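Long-range contacts in sugar ABC transporter, sugar-binding protein (Streptococcus pneumoniae, PDB 2I58), which probably captures sugars outside the cell for import by an ABC transporter, and here holds a galactose-glucose-fructose trisaccharide of the raffinose type: residues A[11-16]-A[61-66]; A[95-100]-A[108-113]; A[273-278]-A[343-348]. One frame throughout, in Å; residues are numbered along the deposited sequence.

Overall arrangement
Contacts 1 and 3 border the bound trisaccharide, while contact 2 stands behind, with the T112 side chain about 7 Å from the glucose. Contact 1 joins strand 61-63 to the loop following strand 6-11, and its side chains reach all three sugar rings. Contact 2 packs a loop on strand 109-110 of the same mixed sheet; its centre is about 14 Å from that of contact 1, and a probable hydrogen bond from N108 ND2 to I64 O (3.0 Å) connects them. Contact 3, centred about 15 Å from contact 2 and 20 Å from contact 1, pairs 273-278 with 343-348. Its A278 packs against Y96 and Y100 of contact 2, whereas contacts 1 and 3 do not touch directly but both meet the galactose.

Contact 1. Residues A[11-16]-A[61-66]; sequences FNQKKE and VVNIYP. With GLC (alpha-D-glucopyranose), chain C; FRU (beta-D-fructofuranose), chain B; GLA (alpha-D-galactopyranose), chain D.
Two backbone hydrogen bonds pair F11 with V62 in parallel strands: F11 N reaches V61 O at 2.9 Å, and N63 N reaches F11 O at 2.9 Å. Alongside them, F11 CD2 lies 4.2 Å from V62 CG1, the two apolar side chains pointing the same way, as suits residues facing helix 45-54. Beyond this pairing, Q13 takes over with its amide. NE2 donates in the carbonyl plane to N63 O (2.9 Å), while OE1 accepts from O4 of the fructose (3.0 Å), a division of labour that only a group with both donor and acceptor can manage. With CG beside the backbone N (chi1 -66°) and the chain extended beyond it, the amide reaches past the Y65 ring, their planes 67° apart. Y65 offers C6 of the glucose one ring face and makes a weak hydrogen bond from OH to glucose O4 (2.8 Å). Charged groups hold its neighbouring hydroxyls: K14 NZ donates to glucose O3 (2.7 Å), and E16 OE2 accepts from glucose O2 (3.0 Å). N12 braces this loop through an Asx turn, OD1 accepting from K14 N, while its ND2 bonds to K14 O and N41. Polar side chains carried on loops at the C-terminal ends of parallel strands, here around a sugar, are typical of the ligand site of periplasmic-type solute-binding proteins.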
# COMPACT_ATOMS: atom_id res chain seq x y z
N PHE A 11 16.54 -5.31 6.44
CA PHE A 11 16.11 -5.62 5.07
C PHE A 11 14.92 -4.79 4.62
O PHE A 11 13.73 -5.18 4.81
CB PHE A 11 15.75 -7.08 4.93
CG PHE A 11 15.50 -7.54 3.50
CD1 PHE A 11 16.57 -7.85 2.66
CD2 PHE A 11 14.20 -7.73 3.03
CE1 PHE A 11 16.35 -8.31 1.39
CE2 PHE A 11 13.97 -8.20 1.75
CZ PHE A 11 15.03 -8.48 0.93
N ASN A 12 15.26 -3.65 4.01
CA ASN A 12 14.31 -2.65 3.68
C ASN A 12 13.59 -3.09 2.42
O ASN A 12 14.23 -3.65 1.52
CB ASN A 12 15.02 -1.32 3.44
CG ASN A 12 14.04 -0.17 3.25
OD1 ASN A 12 13.04 -0.09 3.95
ND2 ASN A 12 14.30 0.67 2.28
N GLN A 13 12.27 -2.88 2.41
CA GLN A 13 11.46 -2.93 1.19
C GLN A 13 10.81 -1.56 0.93
O GLN A 13 9.97 -1.44 0.05
CB GLN A 13 10.34 -3.95 1.28
CG GLN A 13 10.72 -5.43 1.38
CD GLN A 13 9.49 -6.35 1.27
OE1 GLN A 13 8.78 -6.37 0.24
NE2 GLN A 13 9.26 -7.13 2.30
N LYS A 14 11.16 -0.53 1.66
CA LYS A 14 10.47 0.74 1.43
C LYS A 14 11.41 1.80 0.77
O LYS A 14 12.13 2.55 1.45
CB LYS A 14 9.84 1.18 2.74
CG LYS A 14 9.05 2.42 2.60
CD LYS A 14 7.76 2.38 3.41
CE LYS A 14 6.94 3.60 3.12
NZ LYS A 14 6.37 3.52 1.77
N LYS A 15 11.34 1.86 -0.56
CA LYS A 15 12.34 2.51 -1.42
C LYS A 15 12.24 4.03 -1.55
O LYS A 15 13.24 4.72 -1.63
CB LYS A 15 12.22 1.92 -2.83
CG LYS A 15 12.79 0.48 -2.93
CD LYS A 15 12.98 -0.04 -4.39
CE LYS A 15 13.29 -1.56 -4.42
NZ LYS A 15 14.42 -2.00 -3.49
N GLU A 16 11.03 4.52 -1.65
CA GLU A 16 10.74 5.95 -1.59
C GLU A 16 11.49 6.61 -0.42
O GLU A 16 11.89 7.78 -0.53
CB GLU A 16 9.23 6.18 -1.40
CG GLU A 16 8.34 5.65 -2.52
CD GLU A 16 7.82 4.20 -2.32
OE1 GLU A 16 8.09 3.56 -1.28
OE2 GLU A 16 7.13 3.72 -3.23
N VAL A 61 16.85 -7.63 11.03
CA VAL A 61 15.56 -6.99 11.15
C VAL A 61 15.02 -7.00 9.78
O VAL A 61 15.74 -6.79 8.84
CB VAL A 61 15.69 -5.53 11.56
CG1 VAL A 61 14.26 -4.85 11.72
CG2 VAL A 61 16.58 -5.38 12.81
N VAL A 62 13.73 -7.22 9.63
CA VAL A 62 13.15 -7.25 8.27
C VAL A 62 11.94 -6.37 8.14
O VAL A 62 11.07 -6.38 8.98
CB VAL A 62 12.68 -8.64 7.85
CG1 VAL A 62 11.96 -8.53 6.49
CG2 VAL A 62 13.83 -9.61 7.79
N ASN A 63 11.89 -5.63 7.05
CA ASN A 63 10.72 -4.88 6.79
C ASN A 63 9.81 -5.80 6.05
O ASN A 63 10.01 -6.00 4.88
CB ASN A 63 11.03 -3.63 5.99
CG ASN A 63 9.78 -2.94 5.48
OD1 ASN A 63 8.69 -3.09 6.04
ND2 ASN A 63 9.93 -2.22 4.39
N ILE A 64 8.83 -6.35 6.74
CA ILE A 64 7.89 -7.31 6.17
C ILE A 64 6.45 -6.83 6.48
O ILE A 64 6.14 -6.45 7.61
CB ILE A 64 8.14 -8.76 6.72
CG1 ILE A 64 7.13 -9.71 6.11
CG2 ILE A 64 7.98 -8.80 8.21
CD1 ILE A 64 7.46 -11.18 6.32
N TYR A 65 5.58 -6.86 5.48
CA TYR A 65 4.29 -6.27 5.60
C TYR A 65 3.42 -7.29 6.29
O TYR A 65 3.26 -8.40 5.80
CB TYR A 65 3.73 -5.89 4.25
CG TYR A 65 4.64 -4.94 3.53
CD1 TYR A 65 4.81 -3.61 3.94
CD2 TYR A 65 5.38 -5.36 2.45
CE1 TYR A 65 5.69 -2.73 3.25
CE2 TYR A 65 6.25 -4.49 1.77
CZ TYR A 65 6.39 -3.18 2.17
OH TYR A 65 7.26 -2.40 1.46
N PRO A 66 2.80 -6.89 7.42
CA PRO A 66 2.28 -7.75 8.45
C PRO A 66 1.01 -8.50 8.16
O PRO A 66 0.56 -9.30 9.00
CB PRO A 66 2.02 -6.77 9.58
CG PRO A 66 1.62 -5.56 8.89
CD PRO A 66 2.52 -5.48 7.71
C1 GLC C . 5.11 -0.71 -2.40
C2 GLC C . 5.70 0.63 -2.04
C3 GLC C . 6.17 0.61 -0.64
C4 GLC C . 5.06 0.13 0.29
C5 GLC C . 4.44 -1.18 -0.21
C6 GLC C . 3.23 -1.67 0.63
O1 GLC C . 6.21 -1.64 -2.51
O2 GLC C . 6.84 0.79 -2.83
O3 GLC C . 6.59 1.92 -0.41
O4 GLC C . 5.64 -0.12 1.55
O5 GLC C . 4.02 -1.07 -1.53
O6 GLC C . 2.81 -2.82 0.04
C1 FRU B . 7.11 -1.73 -4.58
C2 FRU B . 6.71 -2.56 -3.38
C3 FRU B . 7.93 -3.42 -3.11
C4 FRU B . 7.35 -4.68 -2.52
C5 FRU B . 6.07 -4.87 -3.29
C6 FRU B . 5.05 -5.49 -2.35
O1 FRU B . 6.84 -2.63 -5.66
O3 FRU B . 8.78 -2.77 -2.17
O4 FRU B . 8.21 -5.81 -2.69
O5 FRU B . 5.69 -3.57 -3.75
O6 FRU B . 3.97 -6.20 -3.04
C1 GLA D . 1.42 -3.22 -0.00
C2 GLA D . 1.33 -4.69 0.43
C3 GLA D . 1.85 -5.58 -0.69
C4 GLA D . 1.16 -5.23 -1.98
C5 GLA D . 1.33 -3.76 -2.31
C6 GLA D . 0.43 -3.46 -3.50
O2 GLA D . 2.06 -4.83 1.67
O3 GLA D . 1.53 -6.92 -0.38
O4 GLA D . -0.25 -5.53 -1.83
O5 GLA D . 0.83 -2.94 -1.29
O6 GLA D . 0.18 -2.05 -3.52

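Contact 2. Residues A[95-100]-A[108-113]; sequences GYAEKY and NVPFTA
P110, on strand 109-110, one of the two edge strands of the mixed five-stranded sheet in this solute-binding fold, meets Y96, A97 and Y100 of the loop 95-100. Proline suits the place: its nitrogen has no hydrogen to offer a further strand, and its ring gives the loop a compact apolar surface. CG lies 3.8 Å from Y96 CD2 and 4.2 Å from Y100 CD2, the latter at the edge of the Y100 ring, while A97, small enough to let the backbones approach, brings CA to 4.0 Å from P110 CD. Y96 has CG anti to its own nitrogen (chi1 -158°), which takes the ring past P110, the two running in opposite directions, to A113, where CZ packs 3.6 Å from A113 CB; P110 O sits at the ring edge, in plane. This side is buried, and F341 adds an edge-to-face partner for Y96. The outer side differs: G95 and E98 are exposed and do not touch 108-113, and K99, not modelled beyond CG, is partly exposed. Back on the buried side, Y100 CE2 lies over a face of the Y96 ring, and Y100 OH donates to Y96 OH at 2.9 Å, with the Y96 oxygen in the plane of the Y100 ring.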
# COMPACT_ATOMS: atom_id res chain seq x y z
N GLY A 95 -4.24 -0.85 19.23
CA GLY A 95 -4.06 -2.30 19.31
C GLY A 95 -3.66 -2.83 17.95
O GLY A 95 -4.21 -3.81 17.44
N TYR A 96 -2.69 -2.11 17.38
CA TYR A 96 -2.30 -2.25 16.00
C TYR A 96 -1.21 -3.32 15.82
O TYR A 96 -1.13 -3.94 14.77
CB TYR A 96 -1.87 -0.90 15.42
CG TYR A 96 -1.96 -0.85 13.92
CD1 TYR A 96 -3.17 -1.09 13.28
CD2 TYR A 96 -0.84 -0.59 13.13
CE1 TYR A 96 -3.28 -1.08 11.89
CE2 TYR A 96 -0.93 -0.56 11.73
CZ TYR A 96 -2.16 -0.81 11.12
OH TYR A 96 -2.29 -0.81 9.75
N ALA A 97 -0.37 -3.55 16.82
CA ALA A 97 0.39 -4.78 16.83
C ALA A 97 -0.56 -6.00 16.78
O ALA A 97 -0.39 -6.87 15.96
CB ALA A 97 1.26 -4.84 18.05
N GLU A 98 -1.56 -6.02 17.65
CA GLU A 98 -2.38 -7.22 17.83
C GLU A 98 -3.37 -7.45 16.67
O GLU A 98 -4.06 -8.47 16.64
CB GLU A 98 -3.12 -7.21 19.19
CG GLU A 98 -2.23 -7.14 20.46
CD GLU A 98 -1.75 -5.67 20.83
OE1 GLU A 98 -2.51 -4.67 20.61
OE2 GLU A 98 -0.60 -5.49 21.36
N LYS A 99 -3.45 -6.50 15.73
CA LYS A 99 -4.33 -6.65 14.58
C LYS A 99 -3.74 -7.66 13.59
O LYS A 99 -4.41 -8.14 12.68
CB LYS A 99 -4.54 -5.30 13.88
CG LYS A 99 -5.84 -5.20 13.11
N TYR A 100 -2.47 -7.96 13.80
CA TYR A 100 -1.71 -8.96 13.00
C TYR A 100 -1.04 -10.03 13.87
O TYR A 100 -0.02 -10.59 13.52
CB TYR A 100 -0.66 -8.26 12.12
CG TYR A 100 -1.18 -7.03 11.40
CD1 TYR A 100 -2.07 -7.16 10.35
CD2 TYR A 100 -0.77 -5.76 11.77
CE1 TYR A 100 -2.57 -6.02 9.67
CE2 TYR A 100 -1.26 -4.62 11.09
CZ TYR A 100 -2.17 -4.77 10.04
OH TYR A 100 -2.70 -3.69 9.37
N ASN A 108 5.56 -8.52 14.72
CA ASN A 108 5.83 -7.45 13.77
C ASN A 108 5.41 -6.16 14.38
O ASN A 108 4.25 -6.03 14.74
CB ASN A 108 5.00 -7.64 12.50
CG ASN A 108 5.35 -6.64 11.39
OD1 ASN A 108 4.71 -5.57 11.29
ND2 ASN A 108 6.34 -6.98 10.54
N VAL A 109 6.34 -5.21 14.51
CA VAL A 109 6.01 -3.87 14.95
C VAL A 109 5.58 -3.08 13.74
O VAL A 109 6.43 -2.76 12.91
CB VAL A 109 7.18 -3.13 15.52
CG1 VAL A 109 6.77 -2.44 16.83
CG2 VAL A 109 8.30 -4.09 15.76
N PRO A 110 4.27 -2.79 13.61
CA PRO A 110 3.80 -2.00 12.47
C PRO A 110 3.76 -0.52 12.85
O PRO A 110 2.78 -0.08 13.48
CB PRO A 110 2.39 -2.55 12.23
CG PRO A 110 1.94 -3.13 13.56
CD PRO A 110 3.14 -3.17 14.48
N PHE A 111 4.82 0.21 12.48
CA PHE A 111 4.96 1.61 12.84
C PHE A 111 3.89 2.55 12.19
O PHE A 111 3.26 3.35 12.87
CB PHE A 111 6.37 2.12 12.52
CG PHE A 111 7.46 1.42 13.29
CD1 PHE A 111 7.77 1.79 14.57
CD2 PHE A 111 8.21 0.42 12.69
CE1 PHE A 111 8.76 1.15 15.24
CE2 PHE A 111 9.21 -0.23 13.34
CZ PHE A 111 9.49 0.11 14.59
N THR A 112 3.69 2.42 10.88
CA THR A 112 2.85 3.31 10.07
C THR A 112 1.93 2.42 9.30
O THR A 112 2.19 1.26 9.16
CB THR A 112 3.71 4.18 9.09
OG1 THR A 112 4.20 3.44 7.95
CG2 THR A 112 4.89 4.74 9.84
N ALA A 113 0.86 2.94 8.79
CA ALA A 113 -0.04 2.11 8.01
C ALA A 113 -0.39 2.88 6.76
O ALA A 113 -0.70 4.08 6.87
CB ALA A 113 -1.24 1.83 8.80

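Contact 3. Residues A[273-278]-A[343-348]; sequences SLTVGA and DRHLVW. With GLA (alpha-D-galactopyranose), chain D.
A short parallel two-stranded sheet, in which T275 pairs with H345 and V276 with L346, leads to an aromatic wall of the sugar site. Its firmest link is G277 N to L346 O (2.9 Å), with the donor nearly in line with the carbonyl bond (173°). The pairing is looser before it: L346 N to T275 O (3.0 Å) and T275 N to R344 O (3.4 Å) are both weak. Beside the strands, L274 CD2 rests 4.3 Å from L346 CD2. W348 then turns its indole against the end of the first strand. V276, crossing it at about a right angle, puts CG1 over the six-membered ring, 4.1 Å from the centroid, and G277 CA lies 3.9 Å from the centroid of the five-membered ring; both are CH-pi contacts on one face. Glycine suits the place, with phi of 160° and no side chain: a CB would run into the H345 imidazole, whose edge its CA already meets. A278 CB meets the indole edge. The opposite face receives the galactose, whose O5 approaches W348 CZ2 at 3.4 Å. A tryptophan backed by apolar groups and laid against a pyranose is a hallmark of carbohydrate-binding pockets.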
# COMPACT_ATOMS: atom_id res chain seq x y z
N SER A 273 -17.67 5.24 0.30
CA SER A 273 -16.27 5.13 -0.08
C SER A 273 -15.37 4.35 0.92
O SER A 273 -15.61 4.32 2.12
CB SER A 273 -15.72 6.52 -0.26
OG SER A 273 -15.77 7.14 0.98
N LEU A 274 -14.32 3.72 0.38
CA LEU A 274 -13.36 2.96 1.18
C LEU A 274 -11.91 3.20 0.81
O LEU A 274 -11.59 3.64 -0.28
CB LEU A 274 -13.61 1.48 1.05
CG LEU A 274 -15.03 1.09 1.44
CD1 LEU A 274 -15.39 -0.33 0.86
CD2 LEU A 274 -15.19 1.14 2.95
N THR A 275 -11.03 2.94 1.76
CA THR A 275 -9.66 2.72 1.47
C THR A 275 -9.19 1.37 2.02
O THR A 275 -9.85 0.69 2.81
CB THR A 275 -8.78 3.84 2.00
OG1 THR A 275 -7.38 3.59 1.67
CG2 THR A 275 -8.99 3.94 3.46
N VAL A 276 -8.02 0.98 1.55
CA VAL A 276 -7.46 -0.32 1.85
C VAL A 276 -5.98 -0.10 2.12
O VAL A 276 -5.38 0.82 1.57
CB VAL A 276 -7.62 -1.27 0.67
CG1 VAL A 276 -6.61 -0.97 -0.42
CG2 VAL A 276 -7.52 -2.75 1.11
N GLY A 277 -5.43 -0.96 2.99
CA GLY A 277 -4.06 -0.90 3.43
C GLY A 277 -3.81 -1.65 4.71
O GLY A 277 -4.70 -2.21 5.28
N ALA A 278 -2.57 -1.59 5.16
CA ALA A 278 -2.00 -2.45 6.21
C ALA A 278 -0.69 -1.78 6.75
O ALA A 278 -0.29 -0.72 6.27
CB ALA A 278 -1.69 -3.86 5.62
N ASP A 343 -13.38 1.25 10.71
CA ASP A 343 -13.85 0.06 9.98
C ASP A 343 -14.12 0.41 8.48
O ASP A 343 -14.85 -0.28 7.76
CB ASP A 343 -14.99 -0.76 10.69
CG ASP A 343 -15.79 0.03 11.73
OD1 ASP A 343 -15.23 0.95 12.42
OD2 ASP A 343 -17.00 -0.32 11.89
N ARG A 344 -13.49 1.48 8.02
CA ARG A 344 -13.49 1.84 6.61
C ARG A 344 -12.13 1.79 6.04
O ARG A 344 -11.96 2.28 4.97
CB ARG A 344 -14.03 3.25 6.41
CG ARG A 344 -15.54 3.28 6.39
CD ARG A 344 -16.13 4.64 6.78
NE ARG A 344 -16.31 5.49 5.61
CZ ARG A 344 -17.23 6.44 5.49
NH1 ARG A 344 -18.07 6.66 6.51
NH2 ARG A 344 -17.31 7.16 4.36
N HIS A 345 -11.17 1.18 6.76
CA HIS A 345 -9.77 1.00 6.26
C HIS A 345 -9.43 -0.50 6.11
O HIS A 345 -8.60 -1.05 6.84
CB HIS A 345 -8.77 1.77 7.18
CG HIS A 345 -7.31 1.73 6.74
ND1 HIS A 345 -6.30 2.29 7.49
CD2 HIS A 345 -6.71 1.16 5.68
CE1 HIS A 345 -5.14 2.09 6.89
NE2 HIS A 345 -5.36 1.41 5.79
N LEU A 346 -10.07 -1.16 5.15
CA LEU A 346 -9.92 -2.65 5.00
C LEU A 346 -8.47 -3.07 4.93
O LEU A 346 -7.63 -2.36 4.32
CB LEU A 346 -10.55 -3.22 3.73
CG LEU A 346 -11.67 -2.50 3.02
CD1 LEU A 346 -11.96 -3.20 1.70
CD2 LEU A 346 -12.92 -2.42 3.95
N VAL A 347 -8.19 -4.24 5.50
CA VAL A 347 -6.88 -4.85 5.32
C VAL A 347 -6.87 -5.44 3.95
O VAL A 347 -7.88 -5.85 3.47
CB VAL A 347 -6.60 -5.90 6.35
CG1 VAL A 347 -5.36 -6.65 5.99
CG2 VAL A 347 -6.46 -5.23 7.73
N TRP A 348 -5.71 -5.40 3.32
CA TRP A 348 -5.53 -5.89 1.94
C TRP A 348 -6.19 -7.21 1.77
O TRP A 348 -6.05 -8.05 2.62
CB TRP A 348 -4.04 -6.10 1.62
CG TRP A 348 -3.24 -4.86 1.52
CD1 TRP A 348 -2.34 -4.36 2.43
CD2 TRP A 348 -3.25 -3.97 0.43
NE1 TRP A 348 -1.77 -3.20 1.94
CE2 TRP A 348 -2.34 -2.93 0.72
CE3 TRP A 348 -3.95 -3.93 -0.75
CZ2 TRP A 348 -2.14 -1.87 -0.14
CZ3 TRP A 348 -3.74 -2.85 -1.61
CH2 TRP A 348 -2.84 -1.86 -1.30
C1 GLA D . 1.42 -3.22 -0.00
C2 GLA D . 1.33 -4.69 0.43
C3 GLA D . 1.85 -5.58 -0.69
C4 GLA D . 1.16 -5.23 -1.98
C5 GLA D . 1.33 -3.76 -2.31
C6 GLA D . 0.43 -3.46 -3.50
O2 GLA D . 2.06 -4.83 1.67
O3 GLA D . 1.53 -6.92 -0.38
O4 GLA D . -0.25 -5.53 -1.83
O5 GLA D . 0.83 -2.94 -1.29
O6 GLA D . 0.18 -2.05 -3.52